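Local coordinates for protein mandelate racemase/muconate lactonizing enzyme (Jannaschia sp., PDB 4J3Z) that probably acts on a carboxylate substrate by metal-assisted abstraction of an alpha-proton, as enolase-superfamily relatives do, though its own reaction is not established, at residues D[12-26]-D[335-347]. Residues are numbered along the deposited sequence; the frame is centred on the assembly and turned at random.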
loop_
_atom_site.group_PDB
_atom_site.type_symbol
_atom_site.label_atom_id
_atom_site.label_comp_id
_atom_site.label_asym_id
_atom_site.label_seq_id
_atom_site.Cartn_x
_atom_site.Cartn_y
_atom_site.Cartn_z
ATOM N N VAL D 12 -37.592 -31.864 -0.113
ATOM C CA VAL D 12 -38.360 -31.938 -1.348
ATOM C C VAL D 12 -37.490 -32.294 -2.562
ATOM O O VAL D 12 -36.471 -31.666 -2.801
ATOM C CB VAL D 12 -39.158 -30.631 -1.597
ATOM C CG1 VAL D 12 -39.984 -30.748 -2.862
ATOM C CG2 VAL D 12 -40.083 -30.327 -0.419
ATOM N N ALA D 13 -37.897 -33.315 -3.308
ATOM C CA ALA D 13 -37.226 -33.698 -4.560
ATOM C C ALA D 13 -37.907 -33.040 -5.751
ATOM O O ALA D 13 -39.070 -33.328 -6.033
ATOM C CB ALA D 13 -37.218 -35.213 -4.732
ATOM N N PRO D 14 -37.202 -32.118 -6.430
ATOM C CA PRO D 14 -37.720 -31.632 -7.703
ATOM C C PRO D 14 -37.792 -32.777 -8.708
ATOM O O PRO D 14 -36.859 -33.592 -8.769
ATOM C CB PRO D 14 -36.659 -30.621 -8.142
ATOM C CG PRO D 14 -36.078 -30.120 -6.860
ATOM C CD PRO D 14 -36.032 -31.337 -5.979
ATOM N N PRO D 15 -38.896 -32.863 -9.474
ATOM C CA PRO D 15 -38.943 -33.866 -10.534
ATOM C C PRO D 15 -37.935 -33.556 -11.642
ATOM O O PRO D 15 -37.410 -32.435 -11.697
ATOM C CB PRO D 15 -40.379 -33.762 -11.067
ATOM C CG PRO D 15 -40.861 -32.410 -10.662
ATOM C CD PRO D 15 -40.160 -32.114 -9.359
ATOM N N PRO D 16 -37.637 -34.549 -12.506
ATOM C CA PRO D 16 -36.871 -34.305 -13.726
ATOM C C PRO D 16 -37.310 -33.006 -14.421
ATOM O O PRO D 16 -38.514 -32.726 -14.487
ATOM C CB PRO D 16 -37.222 -35.521 -14.596
ATOM C CG PRO D 16 -37.717 -36.574 -13.648
ATOM C CD PRO D 16 -37.802 -35.995 -12.267
ATOM N N PRO D 17 -36.350 -32.221 -14.954
ATOM C CA PRO D 17 -34.908 -32.472 -15.060
ATOM C C PRO D 17 -34.069 -31.987 -13.866
ATOM O O PRO D 17 -32.837 -32.026 -13.919
ATOM C CB PRO D 17 -34.512 -31.715 -16.339
ATOM C CG PRO D 17 -35.770 -31.064 -16.865
ATOM C CD PRO D 17 -36.731 -31.024 -15.716
ATOM N N GLY D 18 -34.725 -31.552 -12.796
ATOM C CA GLY D 18 -34.024 -31.149 -11.585
ATOM C C GLY D 18 -33.395 -29.762 -11.636
ATOM O O GLY D 18 -32.351 -29.521 -10.996
ATOM N N TRP D 19 -34.014 -28.855 -12.400
ATOM C CA TRP D 19 -33.647 -27.443 -12.352
ATOM C C TRP D 19 -34.022 -26.944 -10.958
ATOM O O TRP D 19 -35.209 -26.858 -10.613
ATOM C CB TRP D 19 -34.374 -26.607 -13.419
ATOM C CG TRP D 19 -34.345 -27.113 -14.861
ATOM C CD1 TRP D 19 -35.355 -27.003 -15.769
ATOM C CD2 TRP D 19 -33.267 -27.785 -15.544
ATOM N NE1 TRP D 19 -34.983 -27.560 -16.970
ATOM C CE2 TRP D 19 -33.709 -28.053 -16.859
ATOM C CE3 TRP D 19 -31.979 -28.194 -15.170
ATOM C CZ2 TRP D 19 -32.911 -28.704 -17.805
ATOM C CZ3 TRP D 19 -31.184 -28.847 -16.111
ATOM C CH2 TRP D 19 -31.655 -29.094 -17.415
ATOM N N GLY D 20 -33.008 -26.638 -10.157
ATOM C CA GLY D 20 -33.217 -26.270 -8.764
ATOM C C GLY D 20 -32.366 -27.082 -7.805
ATOM O O GLY D 20 -32.038 -26.610 -6.717
ATOM N N GLY D 21 -32.021 -28.301 -8.208
ATOM C CA GLY D 21 -31.145 -29.178 -7.441
ATOM C C GLY D 21 -31.730 -30.558 -7.221
ATOM O O GLY D 21 -32.877 -30.817 -7.597
ATOM N N ARG D 22 -30.930 -31.446 -6.630
ATOM C CA ARG D 22 -31.386 -32.771 -6.202
ATOM C C ARG D 22 -32.516 -32.702 -5.172
ATOM O O ARG D 22 -33.483 -33.473 -5.251
ATOM C CB ARG D 22 -30.228 -33.579 -5.614
ATOM C CG ARG D 22 -29.486 -34.471 -6.599
ATOM C CD ARG D 22 -28.932 -35.688 -5.870
ATOM N NE ARG D 22 -28.062 -36.514 -6.704
ATOM C CZ ARG D 22 -26.735 -36.412 -6.752
ATOM N NH1 ARG D 22 -26.101 -35.515 -6.014
ATOM N NH2 ARG D 22 -26.036 -37.220 -7.542
ATOM N N TYR D 23 -32.384 -31.795 -4.203
ATOM C CA TYR D 23 -33.396 -31.600 -3.162
ATOM C C TYR D 23 -33.425 -30.165 -2.650
ATOM O O TYR D 23 -32.395 -29.480 -2.653
ATOM C CB TYR D 23 -33.168 -32.555 -1.988
ATOM C CG TYR D 23 -31.805 -32.445 -1.336
ATOM C CD1 TYR D 23 -31.508 -31.400 -0.457
ATOM C CD2 TYR D 23 -30.817 -33.392 -1.590
ATOM C CE1 TYR D 23 -30.269 -31.297 0.143
ATOM C CE2 TYR D 23 -29.576 -33.302 -0.988
ATOM C CZ TYR D 23 -29.306 -32.251 -0.126
ATOM O OH TYR D 23 -28.073 -32.153 0.472
ATOM N N TRP D 24 -34.605 -29.716 -2.220
ATOM C CA TRP D 24 -34.729 -28.446 -1.507
ATOM C C TRP D 24 -35.043 -28.708 -0.045
ATOM O O TRP D 24 -35.708 -29.692 0.275
ATOM C CB TRP D 24 -35.824 -27.571 -2.110
ATOM C CG TRP D 24 -35.655 -27.260 -3.568
ATOM C CD1 TRP D 24 -34.479 -27.094 -4.249
ATOM C CD2 TRP D 24 -36.702 -27.056 -4.520
ATOM N NE1 TRP D 24 -34.735 -26.802 -5.569
ATOM C CE2 TRP D 24 -36.091 -26.767 -5.760
ATOM C CE3 TRP D 24 -38.100 -27.099 -4.451
ATOM C CZ2 TRP D 24 -36.827 -26.524 -6.918
ATOM C CZ3 TRP D 24 -38.835 -26.844 -5.608
ATOM C CH2 TRP D 24 -38.191 -26.573 -6.826
ATOM N N LEU D 25 -34.563 -27.824 0.832
ATOM C CA LEU D 25 -34.779 -27.953 2.266
ATOM C C LEU D 25 -35.643 -26.820 2.792
ATOM O O LEU D 25 -35.162 -25.698 3.016
ATOM C CB LEU D 25 -33.437 -27.972 3.009
ATOM C CG LEU D 25 -32.706 -29.298 3.180
ATOM C CD1 LEU D 25 -31.196 -29.080 3.112
ATOM C CD2 LEU D 25 -33.110 -29.945 4.492
ATOM N N LEU D 26 -36.919 -27.120 3.011
ATOM C CA LEU D 26 -37.876 -26.099 3.444
ATOM C C LEU D 26 -38.247 -26.258 4.912
ATOM O O LEU D 26 -38.413 -27.378 5.392
ATOM C CB LEU D 26 -39.138 -26.145 2.586
ATOM C CG LEU D 26 -39.038 -26.218 1.063
ATOM C CD1 LEU D 26 -40.421 -26.004 0.463
ATOM C CD2 LEU D 26 -38.046 -25.206 0.496
ATOM N N GLU D 335 -31.704 -13.884 -9.961
ATOM C CA GLU D 335 -31.606 -15.148 -10.699
ATOM C C GLU D 335 -32.920 -15.878 -10.552
ATOM O O GLU D 335 -33.451 -15.966 -9.435
ATOM C CB GLU D 335 -30.493 -16.013 -10.109
ATOM C CG GLU D 335 -30.201 -17.315 -10.846
ATOM C CD GLU D 335 -28.939 -18.002 -10.334
ATOM O OE1 GLU D 335 -28.703 -17.995 -9.105
ATOM O OE2 GLU D 335 -28.173 -18.545 -11.157
ATOM N N ALA D 336 -33.459 -16.396 -11.654
ATOM C CA ALA D 336 -34.754 -17.094 -11.582
ATOM C C ALA D 336 -34.706 -18.521 -12.121
ATOM O O ALA D 336 -33.914 -18.821 -13.006
ATOM C CB ALA D 336 -35.835 -16.291 -12.296
ATOM N N ILE D 337 -35.453 -19.424 -11.557
ATOM C CA ILE D 337 -35.785 -20.660 -12.240
ATOM C C ILE D 337 -37.303 -20.885 -12.297
ATOM O O ILE D 337 -37.923 -21.208 -11.322
ATOM C CB ILE D 337 -35.116 -21.882 -11.635
ATOM C CG1 ILE D 337 -33.828 -21.530 -10.968
ATOM C CG2 ILE D 337 -34.746 -22.808 -12.729
ATOM C CD1 ILE D 337 -33.060 -22.688 -10.427
ATOM N N GLU D 338 -37.872 -20.714 -13.465
ATOM C CA GLU D 338 -39.295 -20.751 -13.603
ATOM C C GLU D 338 -39.963 -22.057 -14.064
ATOM O O GLU D 338 -40.693 -22.116 -15.023
ATOM C CB GLU D 338 -39.725 -19.577 -14.405
ATOM C CG GLU D 338 -39.235 -18.302 -13.830
ATOM C CD GLU D 338 -40.259 -17.634 -13.008
ATOM O OE1 GLU D 338 -41.277 -17.233 -13.542
ATOM O OE2 GLU D 338 -40.041 -17.507 -11.820
ATOM N N THR D 339 -39.767 -23.078 -13.291
ATOM C CA THR D 339 -40.326 -24.390 -13.592
ATOM C C THR D 339 -41.763 -24.518 -13.082
ATOM O O THR D 339 -42.175 -23.754 -12.207
ATOM C CB THR D 339 -39.510 -25.514 -12.936
ATOM O OG1 THR D 339 -39.791 -25.548 -11.527
ATOM C CG2 THR D 339 -38.018 -25.320 -13.185
ATOM N N PRO D 340 -42.530 -25.489 -13.633
ATOM C CA PRO D 340 -43.847 -25.870 -13.106
ATOM C C PRO D 340 -43.837 -26.272 -11.625
ATOM O O PRO D 340 -44.692 -25.817 -10.851
ATOM C CB PRO D 340 -44.229 -27.076 -13.970
ATOM C CG PRO D 340 -43.524 -26.844 -15.266
ATOM C CD PRO D 340 -42.231 -26.167 -14.912
ATOM N N PHE D 341 -42.896 -27.126 -11.227
ATOM C CA PHE D 341 -42.845 -27.583 -9.841
ATOM C C PHE D 341 -42.719 -26.419 -8.852
ATOM O O PHE D 341 -43.391 -26.401 -7.816
ATOM C CB PHE D 341 -41.722 -28.594 -9.636
ATOM C CG PHE D 341 -41.731 -29.240 -8.275
ATOM C CD1 PHE D 341 -42.826 -29.992 -7.853
ATOM C CD2 PHE D 341 -40.642 -29.117 -7.428
ATOM C CE1 PHE D 341 -42.823 -30.606 -6.612
ATOM C CE2 PHE D 341 -40.638 -29.723 -6.181
ATOM C CZ PHE D 341 -41.733 -30.468 -5.775
ATOM N N HIS D 342 -41.858 -25.458 -9.183
ATOM C CA HIS D 342 -41.781 -24.189 -8.470
ATOM C C HIS D 342 -43.159 -23.546 -8.257
ATOM O O HIS D 342 -43.464 -23.096 -7.155
ATOM C CB HIS D 342 -40.858 -23.214 -9.215
ATOM C CG HIS D 342 -39.399 -23.452 -8.975
ATOM N ND1 HIS D 342 -38.618 -24.210 -9.820
ATOM C CD2 HIS D 342 -38.575 -23.019 -7.990
ATOM C CE1 HIS D 342 -37.378 -24.246 -9.362
ATOM N NE2 HIS D 342 -37.325 -23.526 -8.256
ATOM N N GLU D 343 -43.984 -23.505 -9.304
ATOM C CA GLU D 343 -45.320 -22.892 -9.227
ATOM C C GLU D 343 -46.390 -23.834 -8.641
ATOM O O GLU D 343 -47.482 -23.396 -8.275
ATOM C CB GLU D 343 -45.749 -22.378 -10.613
ATOM C CG GLU D 343 -46.977 -21.475 -10.639
ATOM C CD GLU D 343 -46.760 -20.114 -9.984
ATOM O OE1 GLU D 343 -45.623 -19.583 -10.003
ATOM O OE2 GLU D 343 -47.748 -19.562 -9.466
ATOM N N ALA D 344 -46.069 -25.122 -8.554
ATOM C CA ALA D 344 -46.958 -26.107 -7.932
ATOM C C ALA D 344 -46.704 -26.246 -6.431
ATOM O O ALA D 344 -47.656 -26.367 -5.649
ATOM C CB ALA D 344 -46.809 -27.466 -8.614
ATOM N N LEU D 345 -45.428 -26.243 -6.034
ATOM C CA LEU D 345 -45.055 -26.502 -4.632
ATOM C C LEU D 345 -45.659 -25.481 -3.663
ATOM O O LEU D 345 -46.074 -25.839 -2.561
ATOM C CB LEU D 345 -43.528 -26.612 -4.451
ATOM C CG LEU D 345 -42.990 -27.004 -3.055
ATOM C CD1 LEU D 345 -43.710 -28.211 -2.449
ATOM C CD2 LEU D 345 -41.492 -27.251 -3.082
ATOM N N VAL D 346 -45.716 -24.221 -4.085
ATOM C CA VAL D 346 -46.360 -23.168 -3.299
ATOM C C VAL D 346 -47.514 -22.537 -4.087
ATOM O O VAL D 346 -47.607 -22.716 -5.306
ATOM C CB VAL D 346 -45.349 -22.071 -2.878
ATOM C CG1 VAL D 346 -44.396 -22.581 -1.797
ATOM C CG2 VAL D 346 -44.574 -21.554 -4.081
ATOM N N THR D 347 -48.407 -21.829 -3.395
ATOM C CA THR D 347 -49.285 -20.869 -4.069
ATOM C C THR D 347 -48.885 -19.452 -3.628
ATOM O O THR D 347 -48.773 -19.175 -2.433
ATOM C CB THR D 347 -50.794 -21.129 -3.845
ATOM O OG1 THR D 347 -51.175 -20.750 -2.515
ATOM C CG2 THR D 347 -51.157 -22.609 -4.102
#
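The imidazole of His342 has Trp24 CH2 over the centre of one face, 3.4 Å above its plane, and Ile337 O over the centre of the opposite face; the imidazole and the six-membered ring of Trp24 meet obliquely. Trp24 in turn carries Pro14 CG on one face and meets Leu345 CD2 at its edge. Its six-membered ring and that of Phe341 are inclined by 27° and displaced laterally, centroids 5.4 Å apart, so little of one lies over the other. Phe341 takes a CH-pi contact from Pro15, whose CD stands 3.6 Å from the ring centroid and 18° off the normal, while Val12 CG1 abuts its edge near CZ. The Trp19 ring has Pro17 CB over one face and Thr339 CG2 at its edge, and stacks with Tyr133. With CG anti to the backbone N (chi1 -172°), Phe341 is thrown from helix 340-345 against the proline-rich loop; an alanine here would probably leave Pro15 CD without its aromatic face and open a gap beside Val12 and Trp24. Leu345 CD2 and Leu26 CD1 meet tip to tip, 3.9 Å apart, and Trp19 CB rests on Ile337 CG2.

Loop 13-23 and the start of strand 24-31 thus join the N-terminal capping domain to the C-terminal barrel, the enolase-superfamily build, at helix 340-345 and the turn before it; in relatives this loop covers the active site, probably here too. Thr339 OG1 N-caps the helix, accepting from His342 N (3.1 Å), His342 NE2 bonds Ala313 O, and Trp24 NE1 gives Gly20 O a weak bond. Cohesion between the segments therefore rests on aromatic and aliphatic packing.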